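Local coordinates for protein peptidase S15/CocE/NonD (Thaumarchaeota archaeon SCGC AB-539-E09, PDB 4PF1) that probably acts as a serine aminopeptidase of the alpha/beta hydrolase fold, releasing residues from the N-terminal end of peptides, at residues A[576-590]-A[600-612]. Sequence-based numbering, arbitrary orientation.
Sequences VQSSWFPLYDRNPQT and PESYRKATQRVWR
V576 meets V610 through one methyl each, CG1 of V576 lying 4.0 Å from CG2 of V610. Two residues on, S578 faces Q608 across the gap between the chains, and its hydroxyl is hydrogen-bonded to Y428. The chain then swings away and returns at R586. Its guanidinium lies flat on the Y603 ring, the planes only 2° apart, and sits off-centre, with NH2 3.4 Å from CE2 of Y603. The bend at chi3 (-57°) folds the R586 chain so that its head lies over the ring, while NH2 also bonds to the carbonyl of G239. A water joins the R586 carbonyl to the Y603 hydroxyl. P588 takes the opposite face of the same ring in a CH-pi contact, CB standing 4.2 Å from the ring centroid, so the tyrosine is sandwiched between a cation and a proline. With Y603 cut back to an alanine, the R586 guanidinium would probably lose the surface it stacks on and a gap would open beside P588. All this lies in the C-terminal non-catalytic domain of the S15 family, rich in antiparallel sheet, where strands 571-577 and 606-625 belong to different sheets and the chain between them, loop apart from the short 3-10 segment 600-602, brings P588 to T590 against S602 to R604. An Asx turn, N587 OD1 accepting from Q589 N, shapes the corner at which P588 O receives the backbone N of R604 at 3.1 Å. Q589 reaches out, extended beyond CG, and its NE2 donates to an in-plane lone pair of R604 O at 3.0 Å; OE1 bonds to S430, so both ends of the amide are held. T590 finishes the walk: OG1 donates to S602 O at 2.6 Å, and CG2 rests at the edge of the R604 guanidinium, 3.4 Å from NE.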
ATOM      1  N   VAL A 576       5.760   7.675 -33.024  1.00 10.95           N
ATOM      2  CA  VAL A 576       4.936   7.139 -34.118  1.00 10.75           C
ATOM      3  C   VAL A 576       5.078   5.598 -34.168  1.00 14.58           C
ATOM      4  O   VAL A 576       6.191   5.071 -34.155  1.00 14.23           O
ATOM      5  CB  VAL A 576       5.239   7.813 -35.491  1.00 14.79           C
ATOM      6  CG1 VAL A 576       4.660   7.007 -36.661  1.00 14.68           C
ATOM      7  CG2 VAL A 576       4.710   9.244 -35.523  1.00 14.73           C
ATOM      8  N   GLN A 577       3.934   4.893 -34.207  1.00 10.29           N
ATOM      9  CA  GLN A 577       3.877   3.433 -34.276  1.00 10.04           C
ATOM     10  C   GLN A 577       2.706   2.991 -35.178  1.00 13.51           C
ATOM     11  O   GLN A 577       1.941   3.845 -35.634  1.00 12.84           O
ATOM     12  CB  GLN A 577       3.787   2.813 -32.868  1.00 10.40           C
ATOM     13  CG  GLN A 577       2.642   3.339 -32.011  1.00 11.86           C
ATOM     14  CD  GLN A 577       2.762   2.884 -30.582  1.00 23.74           C
ATOM     15  OE1 GLN A 577       3.735   3.186 -29.890  1.00 15.58           O
ATOM     16  NE2 GLN A 577       1.760   2.164 -30.097  1.00 18.19           N
ATOM     17  N   SER A 578       2.587   1.674 -35.461  1.00 10.73           N
ATOM     18  CA  SER A 578       1.568   1.165 -36.388  1.00 11.00           C
ATOM     19  C   SER A 578       0.539   0.204 -35.747  1.00 15.53           C
ATOM     20  O   SER A 578      -0.262  -0.407 -36.465  1.00 14.61           O
ATOM     21  CB  SER A 578       2.232   0.490 -37.581  1.00 14.31           C
ATOM     22  OG  SER A 578       2.800   1.444 -38.460  1.00 21.92           O
ATOM     23  N   SER A 579       0.538   0.101 -34.408  1.00 12.63           N
ATOM     24  CA  SER A 579      -0.408  -0.724 -33.654  1.00 12.21           C
ATOM     25  C   SER A 579      -0.556  -0.196 -32.226  1.00 17.92           C
ATOM     26  O   SER A 579       0.357   0.443 -31.704  1.00 17.99           O
ATOM     27  CB  SER A 579       0.017  -2.192 -33.648  1.00 14.06           C
ATOM     28  OG  SER A 579       1.352  -2.370 -33.213  1.00 13.62           O
ATOM     29  N   TRP A 580      -1.735  -0.428 -31.626  1.00 15.19           N
ATOM     30  CA  TRP A 580      -2.135   0.012 -30.282  1.00 14.67           C
ATOM     31  C   TRP A 580      -3.077  -1.063 -29.734  1.00 17.17           C
ATOM     32  O   TRP A 580      -4.288  -0.864 -29.655  1.00 17.46           O
ATOM     33  CB  TRP A 580      -2.841   1.380 -30.400  1.00 13.59           C
ATOM     34  CG  TRP A 580      -2.300   2.490 -29.549  1.00 14.25           C
ATOM     35  CD1 TRP A 580      -1.263   2.430 -28.662  1.00 16.97           C
ATOM     36  CD2 TRP A 580      -2.805   3.830 -29.488  1.00 14.10           C
ATOM     37  NE1 TRP A 580      -1.083   3.656 -28.059  1.00 16.17           N
ATOM     38  CE2 TRP A 580      -2.023   4.532 -28.542  1.00 17.57           C
ATOM     39  CE3 TRP A 580      -3.841   4.513 -30.150  1.00 15.40           C
ATOM     40  CZ2 TRP A 580      -2.241   5.883 -28.247  1.00 16.87           C
ATOM     41  CZ3 TRP A 580      -4.058   5.851 -29.854  1.00 16.82           C
ATOM     42  CH2 TRP A 580      -3.269   6.520 -28.908  1.00 17.21           C
ATOM     43  N   PHE A 581      -2.504  -2.227 -29.408  1.00 12.85           N
ATOM     44  CA  PHE A 581      -3.192  -3.479 -29.096  1.00 12.02           C
ATOM     45  C   PHE A 581      -3.232  -3.817 -27.579  1.00 15.99           C
ATOM     46  O   PHE A 581      -2.284  -3.490 -26.872  1.00 15.46           O
ATOM     47  CB  PHE A 581      -2.457  -4.598 -29.865  1.00 13.38           C
ATOM     48  CG  PHE A 581      -3.229  -5.867 -30.091  1.00 14.22           C
ATOM     49  CD1 PHE A 581      -4.207  -5.939 -31.076  1.00 16.41           C
ATOM     50  CD2 PHE A 581      -2.980  -6.997 -29.321  1.00 15.97           C
ATOM     51  CE1 PHE A 581      -4.941  -7.112 -31.273  1.00 17.13           C
ATOM     52  CE2 PHE A 581      -3.712  -8.171 -29.520  1.00 18.68           C
ATOM     53  CZ  PHE A 581      -4.684  -8.221 -30.500  1.00 16.68           C
ATOM     54  N   PRO A 582      -4.296  -4.489 -27.043  1.00 13.47           N
ATOM     55  CA  PRO A 582      -5.491  -5.033 -27.719  1.00 13.48           C
ATOM     56  C   PRO A 582      -6.675  -4.068 -27.825  1.00 17.44           C
ATOM     57  O   PRO A 582      -7.703  -4.456 -28.380  1.00 17.19           O
ATOM     58  CB  PRO A 582      -5.847  -6.237 -26.843  1.00 15.25           C
ATOM     59  CG  PRO A 582      -5.477  -5.792 -25.457  1.00 19.45           C
ATOM     60  CD  PRO A 582      -4.287  -4.857 -25.610  1.00 14.94           C
ATOM     61  N   LEU A 583      -6.546  -2.828 -27.288  1.00 13.86           N
ATOM     62  CA  LEU A 583      -7.608  -1.811 -27.342  1.00 13.21           C
ATOM     63  C   LEU A 583      -8.109  -1.656 -28.779  1.00 14.72           C
ATOM     64  O   LEU A 583      -9.306  -1.771 -29.019  1.00 13.24           O
ATOM     65  CB  LEU A 583      -7.112  -0.460 -26.774  1.00 13.26           C
ATOM     66  CG  LEU A 583      -8.106   0.735 -26.785  1.00 18.41           C
ATOM     67  CD1 LEU A 583      -9.470   0.363 -26.158  1.00 18.61           C
ATOM     68  CD2 LEU A 583      -7.518   1.929 -26.070  1.00 20.64           C
ATOM     69  N   TYR A 584      -7.181  -1.490 -29.733  1.00 10.59           N
ATOM     70  CA  TYR A 584      -7.517  -1.420 -31.153  1.00 10.39           C
ATOM     71  C   TYR A 584      -7.156  -2.728 -31.831  1.00 13.61           C
ATOM     72  O   TYR A 584      -6.109  -3.303 -31.524  1.00 11.85           O
ATOM     73  CB  TYR A 584      -6.790  -0.247 -31.832  1.00 11.05           C
ATOM     74  CG  TYR A 584      -7.251   1.102 -31.336  1.00 11.95           C
ATOM     75  CD1 TYR A 584      -6.612   1.732 -30.272  1.00 13.12           C
ATOM     76  CD2 TYR A 584      -8.354   1.732 -31.902  1.00 12.78           C
ATOM     77  CE1 TYR A 584      -7.054   2.963 -29.792  1.00 13.53           C
ATOM     78  CE2 TYR A 584      -8.792   2.971 -31.442  1.00 13.57           C
ATOM     79  CZ  TYR A 584      -8.150   3.575 -30.375  1.00 19.63           C
ATOM     80  OH  TYR A 584      -8.587   4.788 -29.914  1.00 18.78           O
ATOM     81  N   ASP A 585      -8.010  -3.210 -32.755  1.00 11.41           N
ATOM     82  CA  ASP A 585      -7.690  -4.429 -33.498  1.00 11.39           C
ATOM     83  C   ASP A 585      -6.536  -4.134 -34.473  1.00 16.08           C
ATOM     84  O   ASP A 585      -6.327  -2.975 -34.845  1.00 15.38           O
ATOM     85  CB  ASP A 585      -8.926  -5.008 -34.222  1.00 13.33           C
ATOM     86  CG  ASP A 585      -9.546  -4.145 -35.308  1.00 18.33           C
ATOM     87  OD1 ASP A 585      -9.248  -2.933 -35.350  1.00 17.32           O
ATOM     88  OD2 ASP A 585     -10.366  -4.671 -36.082  1.00 25.35           O
ATOM     89  N   ARG A 586      -5.748  -5.156 -34.816  1.00 13.31           N
ATOM     90  CA  ARG A 586      -4.592  -4.979 -35.697  1.00 13.37           C
ATOM     91  C   ARG A 586      -4.996  -4.695 -37.117  1.00 18.32           C
ATOM     92  O   ARG A 586      -5.915  -5.333 -37.645  1.00 18.72           O
ATOM     93  CB  ARG A 586      -3.701  -6.230 -35.707  1.00 12.50           C
ATOM     94  CG  ARG A 586      -3.157  -6.648 -34.360  1.00 18.66           C
ATOM     95  CD  ARG A 586      -2.611  -8.060 -34.413  1.00 19.95           C
ATOM     96  NE  ARG A 586      -3.609  -9.034 -34.867  1.00 16.50           N
ATOM     97  CZ  ARG A 586      -3.328 -10.098 -35.614  1.00 24.55           C
ATOM     98  NH1 ARG A 586      -2.083 -10.336 -36.003  1.00 10.30           N
ATOM     99  NH2 ARG A 586      -4.291 -10.929 -35.982  1.00 17.18           N
ATOM    100  N   ASN A 587      -4.259  -3.796 -37.769  1.00 14.55           N
ATOM    101  CA  ASN A 587      -4.419  -3.590 -39.192  1.00 14.67           C
ATOM    102  C   ASN A 587      -3.648  -4.725 -39.879  1.00 18.75           C
ATOM    103  O   ASN A 587      -2.496  -4.977 -39.507  1.00 18.12           O
ATOM    104  CB  ASN A 587      -3.906  -2.211 -39.618  1.00 13.88           C
ATOM    105  CG  ASN A 587      -4.312  -1.830 -41.021  1.00 28.41           C
ATOM    106  OD1 ASN A 587      -3.929  -2.471 -42.007  1.00 23.28           O
ATOM    107  ND2 ASN A 587      -5.096  -0.772 -41.142  1.00 18.35           N
ATOM    108  N   PRO A 588      -4.271  -5.474 -40.822  1.00 15.73           N
ATOM    109  CA  PRO A 588      -3.550  -6.596 -41.463  1.00 15.87           C
ATOM    110  C   PRO A 588      -2.308  -6.153 -42.240  1.00 19.76           C
ATOM    111  O   PRO A 588      -1.387  -6.949 -42.426  1.00 19.91           O
ATOM    112  CB  PRO A 588      -4.600  -7.209 -42.400  1.00 17.99           C
ATOM    113  CG  PRO A 588      -5.916  -6.702 -41.899  1.00 22.10           C
ATOM    114  CD  PRO A 588      -5.644  -5.346 -41.350  1.00 17.32           C
ATOM    115  N   GLN A 589      -2.278  -4.871 -42.665  1.00 16.10           N
ATOM    116  CA  GLN A 589      -1.202  -4.224 -43.432  1.00 15.63           C
ATOM    117  C   GLN A 589      -1.218  -4.690 -44.911  1.00 19.79           C
ATOM    118  O   GLN A 589      -0.338  -4.338 -45.694  1.00 19.37           O
ATOM    119  CB  GLN A 589       0.180  -4.350 -42.754  1.00 16.14           C
ATOM    120  CG  GLN A 589       0.168  -3.692 -41.368  1.00 14.78           C
ATOM    121  CD  GLN A 589       1.483  -3.597 -40.645  1.00 21.30           C
ATOM    122  OE1 GLN A 589       1.634  -2.780 -39.737  1.00 18.37           O
ATOM    123  NE2 GLN A 589       2.434  -4.468 -40.955  1.00 11.22           N
ATOM    124  N   THR A 590      -2.282  -5.420 -45.284  1.00 16.43           N
ATOM    125  CA  THR A 590      -2.672  -5.765 -46.653  1.00 16.55           C
ATOM    126  C   THR A 590      -4.141  -5.395 -46.732  1.00 20.26           C
ATOM    127  O   THR A 590      -4.852  -5.570 -45.736  1.00 19.31           O
ATOM    128  CB  THR A 590      -2.381  -7.238 -47.041  1.00 25.58           C
ATOM    129  OG1 THR A 590      -3.252  -8.121 -46.338  1.00 25.19           O
ATOM    130  CG2 THR A 590      -0.922  -7.637 -46.855  1.00 24.59           C
ATOM    131  N   PRO A 600      -6.238 -14.934 -41.569  1.00 22.45           N
ATOM    132  CA  PRO A 600      -4.870 -14.910 -41.007  1.00 21.75           C
ATOM    133  C   PRO A 600      -3.758 -14.636 -42.035  1.00 24.70           C
ATOM    134  O   PRO A 600      -2.762 -14.005 -41.680  1.00 23.61           O
ATOM    135  CB  PRO A 600      -4.709 -16.304 -40.383  1.00 23.84           C
ATOM    136  CG  PRO A 600      -5.787 -17.140 -40.994  1.00 29.42           C
ATOM    137  CD  PRO A 600      -6.924 -16.203 -41.249  1.00 24.93           C
ATOM    138  N   GLU A 601      -3.943 -15.066 -43.306  1.00 20.98           N
ATOM    139  CA  GLU A 601      -2.949 -14.878 -44.383  1.00 20.84           C
ATOM    140  C   GLU A 601      -2.746 -13.393 -44.741  1.00 22.43           C
ATOM    141  O   GLU A 601      -1.709 -13.040 -45.308  1.00 22.15           O
ATOM    142  CB  GLU A 601      -3.336 -15.660 -45.662  1.00 23.10           C
ATOM    143  CG  GLU A 601      -4.016 -16.998 -45.428  1.00 35.85           C
ATOM    144  CD  GLU A 601      -5.530 -16.924 -45.403  1.00 59.71           C
ATOM    145  OE1 GLU A 601      -6.138 -16.696 -46.475  1.00 57.78           O
ATOM    146  OE2 GLU A 601      -6.112 -17.100 -44.311  1.00 54.47           O
ATOM    147  N   SER A 602      -3.741 -12.535 -44.430  1.00 16.76           N
ATOM    148  CA  SER A 602      -3.700 -11.107 -44.743  1.00 15.75           C
ATOM    149  C   SER A 602      -2.775 -10.304 -43.795  1.00 18.46           C
ATOM    150  O   SER A 602      -2.392  -9.185 -44.134  1.00 17.73           O
ATOM    151  CB  SER A 602      -5.108 -10.518 -44.715  1.00 17.75           C
ATOM    152  OG  SER A 602      -5.632 -10.442 -43.398  1.00 20.47           O
ATOM    153  N   TYR A 603      -2.425 -10.871 -42.620  1.00 14.47           N
ATOM    154  CA  TYR A 603      -1.584 -10.200 -41.621  1.00 13.54           C
ATOM    155  C   TYR A 603      -0.099 -10.387 -41.962  1.00 18.43           C
ATOM    156  O   TYR A 603       0.482 -11.445 -41.691  1.00 18.49           O
ATOM    157  CB  TYR A 603      -1.916 -10.707 -40.196  1.00 13.52           C
ATOM    158  CG  TYR A 603      -3.322 -10.356 -39.748  1.00 13.63           C
ATOM    159  CD1 TYR A 603      -4.409 -11.152 -40.103  1.00 15.43           C
ATOM    160  CD2 TYR A 603      -3.567  -9.225 -38.975  1.00 13.29           C
ATOM    161  CE1 TYR A 603      -5.708 -10.818 -39.720  1.00 14.23           C
ATOM    162  CE2 TYR A 603      -4.863  -8.880 -38.586  1.00 13.51           C
ATOM    163  CZ  TYR A 603      -5.931  -9.682 -38.961  1.00 18.51           C
ATOM    164  OH  TYR A 603      -7.210  -9.361 -38.571  1.00 14.96           O
ATOM    165  N   ARG A 604       0.507  -9.363 -42.600  1.00 14.80           N
ATOM    166  CA  ARG A 604       1.907  -9.433 -43.033  1.00 14.78           C
ATOM    167  C   ARG A 604       2.737  -8.251 -42.544  1.00 18.44           C
ATOM    168  O   ARG A 604       2.217  -7.141 -42.402  1.00 17.55           O
ATOM    169  CB  ARG A 604       2.009  -9.500 -44.570  1.00 14.41           C
ATOM    170  CG  ARG A 604       1.180 -10.595 -45.250  1.00 24.96           C
ATOM    171  CD  ARG A 604       1.628 -10.858 -46.687  1.00 38.41           C
ATOM    172  NE  ARG A 604       1.810  -9.626 -47.464  1.00 50.63           N
ATOM    173  CZ  ARG A 604       2.988  -9.178 -47.896  1.00 65.84           C
ATOM    174  NH1 ARG A 604       4.099  -9.862 -47.644  1.00 54.69           N
ATOM    175  NH2 ARG A 604       3.063  -8.045 -48.583  1.00 49.81           N
ATOM    176  N   LYS A 605       4.059  -8.486 -42.361  1.00 15.39           N
ATOM    177  CA  LYS A 605       5.039  -7.466 -41.975  1.00 14.81           C
ATOM    178  C   LYS A 605       5.122  -6.395 -43.046  1.00 18.04           C
ATOM    179  O   LYS A 605       4.983  -6.698 -44.233  1.00 17.81           O
ATOM    180  CB  LYS A 605       6.434  -8.091 -41.784  1.00 17.46           C
ATOM    181  CG  LYS A 605       6.577  -8.983 -40.566  1.00 28.65           C
ATOM    182  CD  LYS A 605       8.001  -9.498 -40.449  1.00 35.54           C
ATOM    183  CE  LYS A 605       8.120 -10.628 -39.460  1.00 41.41           C
ATOM    184  NZ  LYS A 605       9.532 -11.039 -39.268  1.00 49.90           N
ATOM    185  N   ALA A 606       5.348  -5.146 -42.635  1.00 13.45           N
ATOM    186  CA  ALA A 606       5.477  -4.037 -43.573  1.00 13.17           C
ATOM    187  C   ALA A 606       6.584  -3.093 -43.141  1.00 16.01           C
ATOM    188  O   ALA A 606       6.790  -2.884 -41.941  1.00 14.16           O
ATOM    189  CB  ALA A 606       4.162  -3.286 -43.691  1.00 13.59           C
ATOM    190  N   THR A 607       7.304  -2.536 -44.123  1.00 13.24           N
ATOM    191  CA  THR A 607       8.372  -1.566 -43.913  1.00 13.08           C
ATOM    192  C   THR A 607       7.744  -0.179 -43.925  1.00 17.44           C
ATOM    193  O   THR A 607       7.152   0.215 -44.928  1.00 17.83           O
ATOM    194  CB  THR A 607       9.466  -1.752 -44.979  1.00 16.65           C
ATOM    195  OG1 THR A 607       9.957  -3.087 -44.893  1.00 15.36           O
ATOM    196  CG2 THR A 607      10.615  -0.775 -44.817  1.00 13.15           C
ATOM    197  N   GLN A 608       7.819   0.533 -42.791  1.00 14.21           N
ATOM    198  CA  GLN A 608       7.206   1.852 -42.632  1.00 13.65           C
ATOM    199  C   GLN A 608       8.249   2.945 -42.657  1.00 18.57           C
ATOM    200  O   GLN A 608       9.309   2.799 -42.050  1.00 17.84           O
ATOM    201  CB  GLN A 608       6.389   1.938 -41.320  1.00 14.26           C
ATOM    202  CG  GLN A 608       5.667   0.643 -40.895  1.00 18.24           C
ATOM    203  CD  GLN A 608       4.471   0.319 -41.755  1.00 26.38           C
ATOM    204  OE1 GLN A 608       4.593  -0.005 -42.936  1.00 21.49           O
ATOM    205  NE2 GLN A 608       3.295   0.325 -41.159  1.00 19.04           N
ATOM    206  N   ARG A 609       7.939   4.060 -43.338  1.00 16.08           N
ATOM    207  CA  ARG A 609       8.855   5.189 -43.458  1.00 16.19           C
ATOM    208  C   ARG A 609       8.148   6.504 -43.213  1.00 19.34           C
ATOM    209  O   ARG A 609       7.208   6.832 -43.934  1.00 19.23           O
ATOM    210  CB  ARG A 609       9.506   5.215 -44.853  1.00 16.89           C
ATOM    211  CG  ARG A 609      10.559   4.152 -45.089  1.00 24.12           C
ATOM    212  CD  ARG A 609      10.995   4.165 -46.538  1.00 29.71           C
ATOM    213  NE  ARG A 609      11.989   3.132 -46.822  1.00 32.40           N
ATOM    214  CZ  ARG A 609      12.512   2.911 -48.023  1.00 44.55           C
ATOM    215  NH1 ARG A 609      12.144   3.650 -49.062  1.00 28.21           N
ATOM    216  NH2 ARG A 609      13.409   1.951 -48.194  1.00 32.50           N
ATOM    217  N   VAL A 610       8.611   7.271 -42.214  1.00 15.42           N
ATOM    218  CA  VAL A 610       8.088   8.606 -41.939  1.00 15.40           C
ATOM    219  C   VAL A 610       9.062   9.606 -42.583  1.00 20.37           C
ATOM    220  O   VAL A 610      10.202   9.753 -42.127  1.00 19.81           O
ATOM    221  CB  VAL A 610       7.845   8.861 -40.428  1.00 18.97           C
ATOM    222  CG1 VAL A 610       7.593  10.339 -40.149  1.00 19.00           C
ATOM    223  CG2 VAL A 610       6.681   8.012 -39.918  1.00 18.37           C
ATOM    224  N   TRP A 611       8.626  10.228 -43.691  1.00 16.81           N
ATOM    225  CA  TRP A 611       9.450  11.132 -44.492  1.00 16.83           C
ATOM    226  C   TRP A 611       9.529  12.541 -43.900  1.00 19.71           C
ATOM    227  O   TRP A 611       8.564  13.030 -43.320  1.00 18.17           O
ATOM    228  CB  TRP A 611       8.939  11.169 -45.936  1.00 16.04           C
ATOM    229  CG  TRP A 611       9.253   9.915 -46.705  1.00 17.40           C
ATOM    230  CD1 TRP A 611       8.719   8.673 -46.511  1.00 20.02           C
ATOM    231  CD2 TRP A 611      10.195   9.783 -47.780  1.00 17.95           C
ATOM    232  NE1 TRP A 611       9.274   7.775 -47.393  1.00 19.88           N
ATOM    233  CE2 TRP A 611      10.187   8.429 -48.181  1.00 21.91           C
ATOM    234  CE3 TRP A 611      11.041  10.684 -48.450  1.00 19.94           C
ATOM    235  CZ2 TRP A 611      10.966   7.960 -49.246  1.00 21.86           C
ATOM    236  CZ3 TRP A 611      11.826  10.214 -49.493  1.00 22.09           C
ATOM    237  CH2 TRP A 611      11.793   8.865 -49.873  1.00 22.74           C
ATOM    238  N   ARG A 612      10.696  13.185 -44.054  1.00 16.53           N
ATOM    239  CA  ARG A 612      10.978  14.521 -43.516  1.00 16.15           C
ATOM    240  C   ARG A 612      11.873  15.302 -44.486  1.00 20.49           C
ATOM    241  O   ARG A 612      13.082  15.433 -44.269  1.00 20.07           O
ATOM    242  CB  ARG A 612      11.624  14.420 -42.115  1.00 14.53           C
ATOM    243  CG  ARG A 612      12.546  13.210 -41.943  1.00 16.26           C
ATOM    244  CD  ARG A 612      13.303  13.265 -40.643  1.00 17.95           C
ATOM    245  NE  ARG A 612      14.121  12.068 -40.449  1.00 22.19           N
ATOM    246  CZ  ARG A 612      15.382  11.947 -40.849  1.00 29.41           C
ATOM    247  NH1 ARG A 612      15.988  12.953 -41.469  1.00 11.85           N
ATOM    248  NH2 ARG A 612      16.049  10.823 -40.626  1.00 15.93           N
TER
HETATM  249  O   HOH W   1      -7.517  -7.430 -36.805  1.00 12.64           O
HETATM  250  O   HOH W   2       2.198  -5.766 -45.695  1.00 29.79           O